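Glycoside hydrolase family 5 (Aspergillus oryzae, PDB 6LA0) acts as a secreted rutinosidase, a family 5 glycoside hydrolase related to exo-1,3-beta-glucanases that probably also releases glucose from the non-reducing ends of beta-1,3-glucans. Local coordinates at residues 71-76 with 335-339; 82-86 with 364-368; 168-172 with 225-229; 207-212 with 245-249; 307-312 with 346-352. All blocks are in the same frame, centred on the assembly; numbering follows the deposited sequence.

Contact 1: 71-76 with 335-339; sequences YITERD and AKFSG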
# COMPACT_ATOMS: atom_id res chain seq x y z
N TYR A 71 6.70 -6.91 15.03
CA TYR A 71 7.05 -7.18 13.63
C TYR A 71 7.79 -6.01 13.00
O TYR A 71 8.72 -6.22 12.19
CB TYR A 71 5.80 -7.51 12.82
CG TYR A 71 6.14 -7.99 11.43
CD1 TYR A 71 6.76 -9.21 11.24
CD2 TYR A 71 5.87 -7.20 10.32
CE1 TYR A 71 7.09 -9.66 9.96
CE2 TYR A 71 6.20 -7.64 9.03
CZ TYR A 71 6.80 -8.86 8.87
OH TYR A 71 7.14 -9.32 7.61
N ILE A 72 7.40 -4.78 13.32
CA ILE A 72 8.10 -3.58 12.87
C ILE A 72 8.42 -2.75 14.10
O ILE A 72 7.52 -2.36 14.86
CB ILE A 72 7.26 -2.75 11.87
CG1 ILE A 72 7.05 -3.50 10.55
CG2 ILE A 72 7.92 -1.38 11.63
CD1 ILE A 72 8.32 -3.70 9.72
N THR A 73 9.71 -2.46 14.30
CA THR A 73 10.18 -1.68 15.43
C THR A 73 11.07 -0.54 14.94
O THR A 73 11.43 -0.46 13.76
CB THR A 73 10.97 -2.55 16.43
OG1 THR A 73 12.13 -3.08 15.77
CG2 THR A 73 10.10 -3.69 16.95
N GLU A 74 11.44 0.33 15.88
CA GLU A 74 12.30 1.46 15.53
C GLU A 74 13.65 1.01 14.98
O GLU A 74 14.27 1.75 14.21
CB GLU A 74 12.46 2.38 16.74
CG GLU A 74 11.11 2.86 17.28
CD GLU A 74 11.21 3.84 18.43
OE1 GLU A 74 12.33 4.02 18.97
OE2 GLU A 74 10.18 4.42 18.81
N ARG A 75 14.12 -0.19 15.34
CA ARG A 75 15.37 -0.69 14.76
C ARG A 75 15.22 -0.92 13.26
O ARG A 75 16.15 -0.66 12.48
CB ARG A 75 15.83 -1.98 15.44
CG ARG A 75 16.01 -1.89 16.96
CD ARG A 75 17.30 -1.16 17.37
NE ARG A 75 17.20 0.30 17.29
CZ ARG A 75 16.37 1.07 18.00
NH1 ARG A 75 15.53 0.55 18.90
NH2 ARG A 75 16.38 2.39 17.81
N ASP A 76 14.06 -1.42 12.83
CA ASP A 76 13.80 -1.52 11.39
C ASP A 76 13.81 -0.15 10.73
O ASP A 76 14.26 -0.01 9.58
CB ASP A 76 12.47 -2.23 11.15
CG ASP A 76 12.43 -3.62 11.77
OD1 ASP A 76 13.37 -4.40 11.51
OD2 ASP A 76 11.47 -3.94 12.50
N ALA A 335 8.98 -4.07 3.20
CA ALA A 335 10.21 -3.86 3.97
C ALA A 335 10.82 -5.18 4.44
O ALA A 335 12.04 -5.40 4.30
CB ALA A 335 9.95 -2.95 5.16
N LYS A 336 9.99 -6.06 5.03
CA LYS A 336 10.41 -7.37 5.52
C LYS A 336 9.45 -8.44 5.03
O LYS A 336 8.23 -8.27 5.08
CB LYS A 336 10.45 -7.38 7.06
CG LYS A 336 11.39 -6.34 7.65
CD LYS A 336 11.36 -6.36 9.17
CE LYS A 336 12.41 -7.31 9.73
NZ LYS A 336 12.51 -7.24 11.24
N PHE A 337 10.01 -9.57 4.58
CA PHE A 337 9.24 -10.60 3.90
C PHE A 337 9.95 -11.94 4.09
O PHE A 337 11.13 -12.06 3.75
CB PHE A 337 9.12 -10.28 2.40
CG PHE A 337 8.16 -11.17 1.63
CD1 PHE A 337 8.51 -12.47 1.29
CD2 PHE A 337 6.94 -10.68 1.21
CE1 PHE A 337 7.66 -13.28 0.57
CE2 PHE A 337 6.07 -11.49 0.47
CZ PHE A 337 6.43 -12.79 0.17
N SER A 338 9.22 -12.94 4.59
CA SER A 338 9.78 -14.27 4.80
C SER A 338 8.94 -15.40 4.22
O SER A 338 9.23 -16.57 4.50
CB SER A 338 10.01 -14.51 6.30
OG SER A 338 8.78 -14.51 6.98
N GLY A 339 7.93 -15.11 3.40
CA GLY A 339 7.18 -16.19 2.77
C GLY A 339 8.06 -17.07 1.89
O GLY A 339 8.95 -16.59 1.19
O HOH W 1 8.72 -11.69 7.50
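The phenol ring of Tyr-71 meets Lys-336 at its edge: the carbonyl O of Lys-336 lies near the ring plane, and water 1 lies in it. Arg-67 makes a cation-pi contact with the same ring. Tyr-71 OH donates to Lys-336 O at 2.9 Å but approaches from well above the carbonyl plane, off either lone pair. The same hydroxyl accepts from water 1, 2.9 Å from Tyr-71 OH, and this water also bonds Ser-338 OG, extending the link two residues along the loop. The other flat group is the carboxylate of Asp-76. Its OD1 takes Lys-336 NZ at 3.0 Å on the syn side, 32° out of plane, in a salt bridge; its OD2 accepts from Thr-73 N at 2.9 Å on the anti side. The lysine chain reaches it by bending at chi3 (91°), crossing the aspartate at about a right angle, while its CD passes Ile-72 CD1 at 4.1 Å. In this TIM barrel the contact ties the start of helix 74-81, with Thr-73 as its N-cap, to the loop after the last barrel strand, 329-332. Chemically, one carboxylate serves two tasks, holding the N-cap amide and pairing with a lysine; the helix N-terminus and the ammonium group would both be expected to favour its ionised form.

Contact 2: 82-86 with 364-368; sequences SVGVG and IDLTR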
# COMPACT_ATOMS: atom_id res chain seq x y z
N SER A 82 19.32 4.24 7.22
CA SER A 82 20.75 4.11 6.93
C SER A 82 21.05 4.10 5.43
O SER A 82 22.19 4.37 5.05
CB SER A 82 21.32 2.83 7.57
OG SER A 82 20.98 1.67 6.83
N VAL A 83 20.08 3.77 4.58
CA VAL A 83 20.28 3.84 3.13
C VAL A 83 19.49 4.98 2.50
O VAL A 83 19.47 5.12 1.27
CB VAL A 83 19.96 2.50 2.44
CG1 VAL A 83 21.06 1.47 2.75
CG2 VAL A 83 18.60 2.00 2.84
N GLY A 84 18.84 5.81 3.31
CA GLY A 84 18.22 7.02 2.81
C GLY A 84 16.76 6.90 2.45
O GLY A 84 16.27 7.71 1.65
N VAL A 85 16.04 5.93 3.01
CA VAL A 85 14.60 5.86 2.80
C VAL A 85 13.96 7.16 3.27
O VAL A 85 14.22 7.63 4.39
CB VAL A 85 14.00 4.65 3.52
CG1 VAL A 85 12.49 4.81 3.69
CG2 VAL A 85 14.32 3.38 2.74
N GLY A 86 13.12 7.76 2.42
CA GLY A 86 12.50 9.02 2.74
C GLY A 86 10.98 9.00 2.85
O GLY A 86 10.38 10.04 3.13
N ILE A 364 21.49 -0.92 -2.00
CA ILE A 364 20.65 0.28 -1.92
C ILE A 364 21.48 1.45 -1.42
O ILE A 364 22.11 1.38 -0.35
CB ILE A 364 19.43 0.07 -1.01
CG1 ILE A 364 18.61 -1.15 -1.45
CG2 ILE A 364 18.57 1.34 -0.96
CD1 ILE A 364 18.33 -1.21 -2.95
N ASP A 365 21.44 2.56 -2.17
CA ASP A 365 21.93 3.86 -1.70
C ASP A 365 21.00 4.91 -2.30
O ASP A 365 21.23 5.41 -3.41
CB ASP A 365 23.39 4.10 -2.10
CG ASP A 365 23.83 5.54 -1.87
OD1 ASP A 365 23.22 6.25 -1.04
OD2 ASP A 365 24.79 5.97 -2.55
N LEU A 366 19.94 5.24 -1.57
CA LEU A 366 18.96 6.16 -2.12
C LEU A 366 19.44 7.60 -2.14
O LEU A 366 18.79 8.44 -2.76
CB LEU A 366 17.64 6.06 -1.35
CG LEU A 366 17.01 4.67 -1.46
CD1 LEU A 366 15.75 4.59 -0.63
CD2 LEU A 366 16.71 4.37 -2.93
N THR A 367 20.57 7.91 -1.48
CA THR A 367 21.09 9.26 -1.55
C THR A 367 21.63 9.61 -2.93
O THR A 367 21.90 10.79 -3.18
CB THR A 367 22.19 9.48 -0.50
OG1 THR A 367 23.38 8.80 -0.91
CG2 THR A 367 21.74 8.95 0.86
N ARG A 368 21.79 8.63 -3.82
CA ARG A 368 22.27 8.96 -5.16
C ARG A 368 21.24 9.73 -5.97
O ARG A 368 21.59 10.27 -7.02
CB ARG A 368 22.68 7.68 -5.91
CG ARG A 368 21.55 6.71 -6.26
CD ARG A 368 22.10 5.37 -6.75
NE ARG A 368 21.07 4.35 -6.97
CZ ARG A 368 20.31 4.26 -8.07
NH1 ARG A 368 20.45 5.16 -9.03
NH2 ARG A 368 19.42 3.29 -8.20
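Leu-366 packs against a Schellman motif that ends helix 74-81, where Gly-84 is the C-prime residue with a positive phi of 94°. The contact lies where the turn into barrel strand 87-92 meets the C-terminal tail of this TIM-barrel enzyme. Followed outward, Leu-366 begins at its CB, which sits 3.3 Å from Val-83 O and a little farther from Gly-84 O. Its CG, placed anti to the carbonyl carbon by a chi1 of -63°, remains 3.7 Å from Val-83 O. At the tip, CD1 touches Val-85, 3.8 Å from Val-85 CA and 3.9 Å from Val-85 CG2, the two side chains lying alongside and pointing the same way. Beyond this pair, Leu-320 of helix 312-326 also packs on the leucine. The backbone fixes the pairing: Leu-366 N donates to Val-83 O at 2.9 Å, with a C=O...donor angle of 169°, so the carbonyl aims almost straight at the amide. The carbonyl of Val-83, just past the helix, is thus taken up by the tail. The tail is in turn shaped locally, since Thr-367 OG1 donates to the syn lone pair of Asp-365 OD1 at 2.6 Å as the short 3-10 turn 366-368 begins. On the other flank Val-83 leans across Ile-364. There the valine CB and CG2 both meet the isoleucine CG2, while Val-83 CG1 comes within 3.3 Å of Ile-364 O.

Contact 3: 168-172 with 225-229; sequences IDAVI and RVASV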
# COMPACT_ATOMS: atom_id res chain seq x y z
N ILE A 168 -12.43 7.99 7.52
CA ILE A 168 -11.61 9.11 7.06
C ILE A 168 -11.60 10.24 8.09
O ILE A 168 -10.56 10.88 8.30
CB ILE A 168 -12.10 9.58 5.68
CG1 ILE A 168 -11.85 8.48 4.63
CG2 ILE A 168 -11.42 10.90 5.26
CD1 ILE A 168 -10.49 7.80 4.77
N ASP A 169 -12.74 10.51 8.74
CA ASP A 169 -12.78 11.49 9.82
C ASP A 169 -11.75 11.16 10.90
O ASP A 169 -11.08 12.06 11.43
CB ASP A 169 -14.17 11.53 10.46
CG ASP A 169 -15.21 12.28 9.62
OD1 ASP A 169 -14.84 12.96 8.63
OD2 ASP A 169 -16.41 12.16 9.95
N ALA A 170 -11.61 9.88 11.23
CA ALA A 170 -10.65 9.45 12.24
C ALA A 170 -9.21 9.61 11.76
O ALA A 170 -8.34 10.02 12.54
CB ALA A 170 -10.92 7.99 12.64
N VAL A 171 -8.93 9.29 10.49
CA VAL A 171 -7.58 9.51 9.97
C VAL A 171 -7.24 10.99 9.98
O VAL A 171 -6.13 11.39 10.37
CB VAL A 171 -7.45 8.90 8.56
CG1 VAL A 171 -6.09 9.28 7.92
CG2 VAL A 171 -7.65 7.38 8.61
N ILE A 172 -8.19 11.84 9.55
CA ILE A 172 -7.95 13.28 9.52
C ILE A 172 -7.54 13.78 10.90
O ILE A 172 -6.57 14.54 11.04
CB ILE A 172 -9.20 14.03 9.00
CG1 ILE A 172 -9.42 13.77 7.51
CG2 ILE A 172 -9.05 15.51 9.26
CD1 ILE A 172 -10.79 14.24 7.00
N ARG A 225 -13.94 16.33 2.18
CA ARG A 225 -13.93 16.26 3.64
C ARG A 225 -12.56 16.63 4.19
O ARG A 225 -12.47 17.38 5.17
CB ARG A 225 -14.34 14.86 4.12
CG ARG A 225 -14.47 14.74 5.65
CD ARG A 225 -15.60 15.64 6.22
NE ARG A 225 -16.91 15.28 5.68
CZ ARG A 225 -17.64 14.23 6.07
NH1 ARG A 225 -17.18 13.43 7.03
NH2 ARG A 225 -18.81 13.98 5.51
N VAL A 226 -11.48 16.15 3.57
CA VAL A 226 -10.14 16.49 4.03
C VAL A 226 -9.89 17.98 3.87
O VAL A 226 -9.41 18.65 4.79
CB VAL A 226 -9.07 15.66 3.30
CG1 VAL A 226 -7.67 16.12 3.72
CG2 VAL A 226 -9.23 14.15 3.56
N ALA A 227 -10.19 18.51 2.68
CA ALA A 227 -9.94 19.93 2.40
C ALA A 227 -10.78 20.84 3.29
O ALA A 227 -10.36 21.96 3.60
CB ALA A 227 -10.21 20.24 0.92
N SER A 228 -11.96 20.38 3.72
CA SER A 228 -12.76 21.20 4.62
C SER A 228 -12.09 21.37 5.99
O SER A 228 -12.39 22.34 6.69
CB SER A 228 -14.16 20.61 4.78
OG SER A 228 -14.18 19.55 5.73
N VAL A 229 -11.20 20.46 6.38
CA VAL A 229 -10.47 20.58 7.63
C VAL A 229 -9.09 21.20 7.42
O VAL A 229 -8.69 22.10 8.15
CB VAL A 229 -10.36 19.22 8.34
CG1 VAL A 229 -9.50 19.35 9.59
CG2 VAL A 229 -11.73 18.71 8.70
O HOH W 2 -18.76 11.35 8.62
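Arg-225 turns back toward Asp-169 through two successive bends, at chi2 and chi3, after a first torsion of -175° has set CG beside its own carbonyl carbon. These rotations bring NH1 to the carboxylate of Asp-169, joining two neighbouring outer helices of the TIM barrel, 158-176 and 209-229. The two short segments run roughly parallel, their axes 10.5 Å apart at closest approach and crossing at -33°, with strand 184-187 lying between them in the chain. Arg-225 NH1 donates to the syn lone pair of Asp-169 OD1 at 2.9 Å, only 4° out of the guanidinium plane, so the salt bridge is made at the edge of the cation. Water 2 lies at that edge too: it donates to Asp-169 OD2 at 2.8 Å and accepts from Arg-225 NH1, closing a small ring in which one nitrogen serves both the acid and the water. The arginine's aliphatic part also takes part, with Arg-225 CG 4.0 Å from Ile-172 CD1. Below this polar rim the contact is apolar. Ile-172 drives its side chain toward the other helix, resting CD1 on Val-226 CG2 at 3.8 Å, and Ile-168 CG2 touches the same valine methyl more loosely. Ile-186 of strand 184-187 packs on Ile-172, linking the helix pair to the barrel wall. Farther along the second segment, the other branch of the isoleucine is used: Ile-172 CG2 meets Val-229 CG1 at 3.9 Å.

Contact 4: 207-212 with 245-249; sequences LSDRGA and QYWSN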
# COMPACT_ATOMS: atom_id res chain seq x y z
N LEU A 207 -12.26 -3.23 -13.02
CA LEU A 207 -13.27 -2.33 -12.47
C LEU A 207 -14.19 -1.90 -13.59
O LEU A 207 -13.73 -1.29 -14.57
CB LEU A 207 -12.63 -1.10 -11.80
CG LEU A 207 -13.54 -0.10 -11.07
CD1 LEU A 207 -14.21 -0.69 -9.82
CD2 LEU A 207 -12.76 1.17 -10.71
N SER A 208 -15.48 -2.20 -13.45
CA SER A 208 -16.50 -1.78 -14.41
C SER A 208 -16.76 -0.28 -14.30
O SER A 208 -16.40 0.37 -13.31
CB SER A 208 -17.80 -2.54 -14.17
OG SER A 208 -18.47 -2.05 -13.01
N ASP A 209 -17.39 0.28 -15.34
CA ASP A 209 -17.76 1.69 -15.27
C ASP A 209 -18.81 1.94 -14.19
O ASP A 209 -18.81 2.99 -13.55
CB ASP A 209 -18.27 2.19 -16.62
CG ASP A 209 -17.22 2.11 -17.70
OD1 ASP A 209 -16.07 2.55 -17.46
OD2 ASP A 209 -17.55 1.60 -18.78
N ARG A 210 -19.71 0.98 -13.98
CA ARG A 210 -20.68 1.10 -12.90
C ARG A 210 -19.99 1.20 -11.54
O ARG A 210 -20.31 2.06 -10.72
CB ARG A 210 -21.63 -0.09 -12.93
CG ARG A 210 -22.69 -0.03 -11.87
CD ARG A 210 -23.88 -0.91 -12.21
NE ARG A 210 -24.86 -0.85 -11.14
CZ ARG A 210 -25.00 -1.79 -10.21
NH1 ARG A 210 -24.22 -2.87 -10.22
NH2 ARG A 210 -25.93 -1.65 -9.27
N GLY A 211 -19.03 0.30 -11.29
CA GLY A 211 -18.27 0.36 -10.05
C GLY A 211 -17.42 1.60 -9.94
O GLY A 211 -17.20 2.11 -8.84
N ALA A 212 -16.95 2.13 -11.07
CA ALA A 212 -16.14 3.35 -11.05
C ALA A 212 -16.94 4.58 -10.64
O ALA A 212 -16.38 5.52 -10.07
CB ALA A 212 -15.49 3.58 -12.43
N GLN A 245 -5.03 8.91 -16.69
CA GLN A 245 -5.85 9.65 -17.65
C GLN A 245 -7.33 9.25 -17.61
O GLN A 245 -8.18 10.04 -18.04
CB GLN A 245 -5.29 9.47 -19.06
CG GLN A 245 -3.97 10.17 -19.26
CD GLN A 245 -2.78 9.25 -19.04
OE1 GLN A 245 -2.77 8.42 -18.11
NE2 GLN A 245 -1.77 9.39 -19.89
N TYR A 246 -7.64 8.05 -17.11
CA TYR A 246 -9.03 7.61 -17.00
C TYR A 246 -9.80 8.44 -15.98
O TYR A 246 -11.01 8.63 -16.13
CB TYR A 246 -9.08 6.12 -16.61
CG TYR A 246 -10.47 5.56 -16.35
CD1 TYR A 246 -11.08 5.69 -15.11
CD2 TYR A 246 -11.17 4.89 -17.36
CE1 TYR A 246 -12.36 5.19 -14.86
CE2 TYR A 246 -12.45 4.38 -17.13
CZ TYR A 246 -13.04 4.53 -15.87
OH TYR A 246 -14.30 4.03 -15.61
N TRP A 247 -9.12 8.93 -14.94
CA TRP A 247 -9.77 9.64 -13.85
C TRP A 247 -9.61 11.15 -13.94
O TRP A 247 -10.39 11.88 -13.30
CB TRP A 247 -9.20 9.20 -12.49
CG TRP A 247 -9.35 7.73 -12.19
CD1 TRP A 247 -8.38 6.77 -12.27
CD2 TRP A 247 -10.54 7.07 -11.72
NE1 TRP A 247 -8.90 5.55 -11.92
CE2 TRP A 247 -10.22 5.70 -11.57
CE3 TRP A 247 -11.84 7.49 -11.43
CZ2 TRP A 247 -11.15 4.76 -11.14
CZ3 TRP A 247 -12.77 6.56 -11.00
CH2 TRP A 247 -12.41 5.20 -10.86
N SER A 248 -8.62 11.63 -14.69
CA SER A 248 -8.18 13.00 -14.51
C SER A 248 -9.22 14.01 -14.97
O SER A 248 -9.28 15.12 -14.44
CB SER A 248 -6.85 13.21 -15.23
OG SER A 248 -7.03 13.23 -16.63
N ASN A 249 -10.06 13.66 -15.93
CA ASN A 249 -11.03 14.64 -16.40
C ASN A 249 -12.36 14.53 -15.67
O ASN A 249 -13.28 15.30 -15.98
CB ASN A 249 -11.23 14.52 -17.91
CG ASN A 249 -10.09 15.14 -18.68
OD1 ASN A 249 -9.26 14.44 -19.27
ND2 ASN A 249 -10.00 16.47 -18.62
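Asp-209 and Tyr-246 make the polar part of a contact between the capped N-terminus of helix 209-229 and the short helix 244-248, both outside the strands of the TIM barrel. Tyr-246 OH donates to Asp-209 OD1 at 3.0 Å, on the anti lone pair of that oxygen, and the carboxylate and phenol planes lie 8° apart, so the bond runs within one nearly common plane. With chi1 at 176°, the tyrosine ring is carried away from its own helix and across the gap to the acid. Asp-209 stands in the first turn of its helix, where the dipole would probably help to keep it ionised. Ser-208 is the N-cap: its OG accepts from Gly-211 N at 3.0 Å and is also bonded to Asp-194. Lys-242 links the two sides differently, donating to Leu-207 O while making a cation-pi contact with Tyr-246. The methyl of Ala-212 touches the tyrosine too, its CB 3.4 Å from the hydroxyl oxygen, Tyr-246 OH.

The apolar contacts centre on the indole of Trp-247. Leu-207 reaches its benzo edge, CD2 lying 4.0 Å from Trp-247 CZ2 and near the ring plane. Ala-212 CB packs 3.8 Å from Trp-247 CH2. The aromatics also pack on each other, Tyr-246 CD1 sitting 3.6 Å above the centre of the indole. At the opposite end of that ring system NE1 is bonded to Gly-239 O, which fixes its rotation. A backbone atom also lies at the edge: Ala-212 O is in the indole plane, 3.9 Å from Trp-247 CZ3.

Contact 5: 307-312 with 346-352; sequences NSFALR and QGTQADY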
# COMPACT_ATOMS: atom_id res chain seq x y z
N ASN A 307 13.58 -16.51 -12.68
CA ASN A 307 14.08 -15.58 -11.68
C ASN A 307 15.55 -15.84 -11.37
O ASN A 307 15.98 -16.99 -11.26
CB ASN A 307 13.26 -15.69 -10.40
CG ASN A 307 11.89 -15.06 -10.53
OD1 ASN A 307 11.74 -13.83 -10.41
ND2 ASN A 307 10.88 -15.88 -10.79
N SER A 308 16.30 -14.76 -11.18
CA SER A 308 17.75 -14.85 -11.03
C SER A 308 18.21 -14.12 -9.77
O SER A 308 17.97 -12.92 -9.64
CB SER A 308 18.45 -14.26 -12.27
OG SER A 308 19.72 -13.74 -11.91
N PHE A 309 18.87 -14.85 -8.86
CA PHE A 309 19.53 -14.22 -7.72
C PHE A 309 20.48 -13.11 -8.17
O PHE A 309 20.50 -12.01 -7.60
CB PHE A 309 20.34 -15.25 -6.91
CG PHE A 309 19.55 -16.32 -6.21
CD1 PHE A 309 18.37 -16.05 -5.54
CD2 PHE A 309 20.08 -17.63 -6.14
CE1 PHE A 309 17.69 -17.07 -4.85
CE2 PHE A 309 19.40 -18.63 -5.46
CZ PHE A 309 18.20 -18.35 -4.82
N ALA A 310 21.33 -13.42 -9.16
CA ALA A 310 22.43 -12.52 -9.53
C ALA A 310 21.92 -11.17 -10.02
O ALA A 310 22.57 -10.15 -9.81
CB ALA A 310 23.31 -13.16 -10.60
N LEU A 311 20.78 -11.14 -10.69
CA LEU A 311 20.31 -9.89 -11.28
C LEU A 311 19.45 -9.06 -10.33
O LEU A 311 18.93 -8.02 -10.75
CB LEU A 311 19.53 -10.17 -12.57
CG LEU A 311 20.39 -10.62 -13.76
CD1 LEU A 311 19.50 -10.97 -14.97
CD2 LEU A 311 21.40 -9.54 -14.12
N ARG A 312 19.33 -9.45 -9.05
CA ARG A 312 18.46 -8.70 -8.15
C ARG A 312 18.94 -7.27 -7.95
O ARG A 312 18.13 -6.33 -7.93
CB ARG A 312 18.35 -9.40 -6.80
CG ARG A 312 17.60 -10.72 -6.87
CD ARG A 312 17.59 -11.44 -5.52
NE ARG A 312 18.92 -11.91 -5.13
CZ ARG A 312 19.18 -12.50 -3.97
NH1 ARG A 312 18.20 -12.69 -3.09
NH2 ARG A 312 20.41 -12.90 -3.69
N GLN A 346 15.31 -19.49 -9.65
CA GLN A 346 16.12 -19.59 -8.44
C GLN A 346 15.35 -19.09 -7.21
O GLN A 346 14.88 -17.95 -7.18
CB GLN A 346 17.42 -18.82 -8.63
CG GLN A 346 18.29 -19.39 -9.77
CD GLN A 346 19.48 -18.53 -10.14
OE1 GLN A 346 19.70 -17.46 -9.57
NE2 GLN A 346 20.26 -18.99 -11.12
N GLY A 347 15.22 -19.95 -6.20
CA GLY A 347 14.83 -19.50 -4.87
C GLY A 347 13.34 -19.50 -4.61
O GLY A 347 12.55 -20.21 -5.24
N THR A 348 12.96 -18.69 -3.63
CA THR A 348 11.57 -18.53 -3.20
C THR A 348 11.21 -17.04 -3.25
O THR A 348 12.06 -16.18 -3.46
CB THR A 348 11.35 -19.05 -1.77
OG1 THR A 348 11.90 -18.11 -0.86
CG2 THR A 348 12.03 -20.41 -1.55
N GLN A 349 9.94 -16.73 -2.97
CA GLN A 349 9.54 -15.32 -2.96
C GLN A 349 10.36 -14.51 -1.95
O GLN A 349 10.60 -13.32 -2.17
CB GLN A 349 8.04 -15.18 -2.65
CG GLN A 349 7.13 -15.78 -3.73
CD GLN A 349 5.69 -15.33 -3.58
OE1 GLN A 349 5.06 -15.58 -2.55
NE2 GLN A 349 5.15 -14.67 -4.61
N ALA A 350 10.82 -15.14 -0.86
CA ALA A 350 11.55 -14.39 0.16
C ALA A 350 12.88 -13.87 -0.35
O ALA A 350 13.43 -12.94 0.26
CB ALA A 350 11.77 -15.24 1.41
N ASP A 351 13.40 -14.41 -1.45
CA ASP A 351 14.62 -13.90 -2.04
C ASP A 351 14.38 -12.65 -2.90
O ASP A 351 15.34 -11.94 -3.21
CB ASP A 351 15.30 -15.01 -2.86
CG ASP A 351 15.60 -16.27 -2.00
OD1 ASP A 351 16.38 -16.14 -1.04
OD2 ASP A 351 15.04 -17.37 -2.27
N TYR A 352 13.12 -12.34 -3.25
CA TYR A 352 12.81 -11.25 -4.16
C TYR A 352 11.90 -10.17 -3.59
O TYR A 352 11.89 -9.06 -4.14
CB TYR A 352 12.17 -11.80 -5.45
CG TYR A 352 13.08 -12.79 -6.12
CD1 TYR A 352 14.00 -12.38 -7.07
CD2 TYR A 352 13.03 -14.14 -5.79
CE1 TYR A 352 14.86 -13.28 -7.67
CE2 TYR A 352 13.89 -15.07 -6.39
CZ TYR A 352 14.79 -14.63 -7.33
OH TYR A 352 15.65 -15.52 -7.94
O HOH W 3 22.07 -16.25 -10.23
O HOH W 4 18.05 -14.05 -0.48
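Tyr-352, Asn-307 and Arg-312 form the tightly packed part of this contact, in which the loop after strand 294-303 meets the loop after strand 329-332, the last two strands of the TIM barrel. Asn-307 CB rests 3.4 Å from Tyr-352 OH, whose hydrogen bond goes back to Gln-346 O at 2.7 Å; the amide nitrogen of Asn-307 is held by Thr-303 O and Asn-344 O. Alongside, the backbones are joined directly, Gln-346 N donating to Asn-307 O at 3.0 Å. Arg-312 bonds carbonyls: NH1 meets Asp-351 O at 3.0 Å, in the guanidinium plane and on a lone pair of Asp-351 O, and NE goes to Phe-309 O, which also accepts from Arg-312 N.

Phe-309, by contrast, is a largely exposed ring laid against the opposite loop. Gln-346 CB lies 3.8 Å from its centroid, a CH-pi contact over one face, and Phe-309 CZ reaches Gly-347 CA at 3.6 Å. On this solvent side Gln-346 OE1, at the end of a chain extended beyond CG, accepts from Phe-309 N at 2.8 Å and from water 3, which in turn accepts from Ala-310 N. Water 4 sits at Asp-351 OD1. Each of the three crossing hydrogen bonds thus uses at least one backbone atom, two of them paired with a side chain, so the arginine probably orders the turn 309-312 and the opposite loop together, with Asp-351 OD1 near by and bridged to NH1 by water 4.

How the contacts relate
All five contacts are partly or well buried, yet each lies around the periphery of the barrel. Contacts 2, 3 and 5 include exposed residues, contact 1 is partly buried without any, and contact 4, built on aromatics and buried overall, has its exposed acid at one side. Contacts 3 and 4 share helix 209-229, gripping its C-terminal part and its start respectively, the first with a salt bridge above aliphatic packing, the second with a tyrosine-carboxylate bond. Contacts 1 and 5 touch, Phe-337 packing on Gln-349 and Ala-350. Contacts 1 and 2, centres about 17 Å apart, bracket helix 74-81, its start tied to the loop by a salt bridge from Asp-76, its Schellman end by a backbone bond and methyl groups.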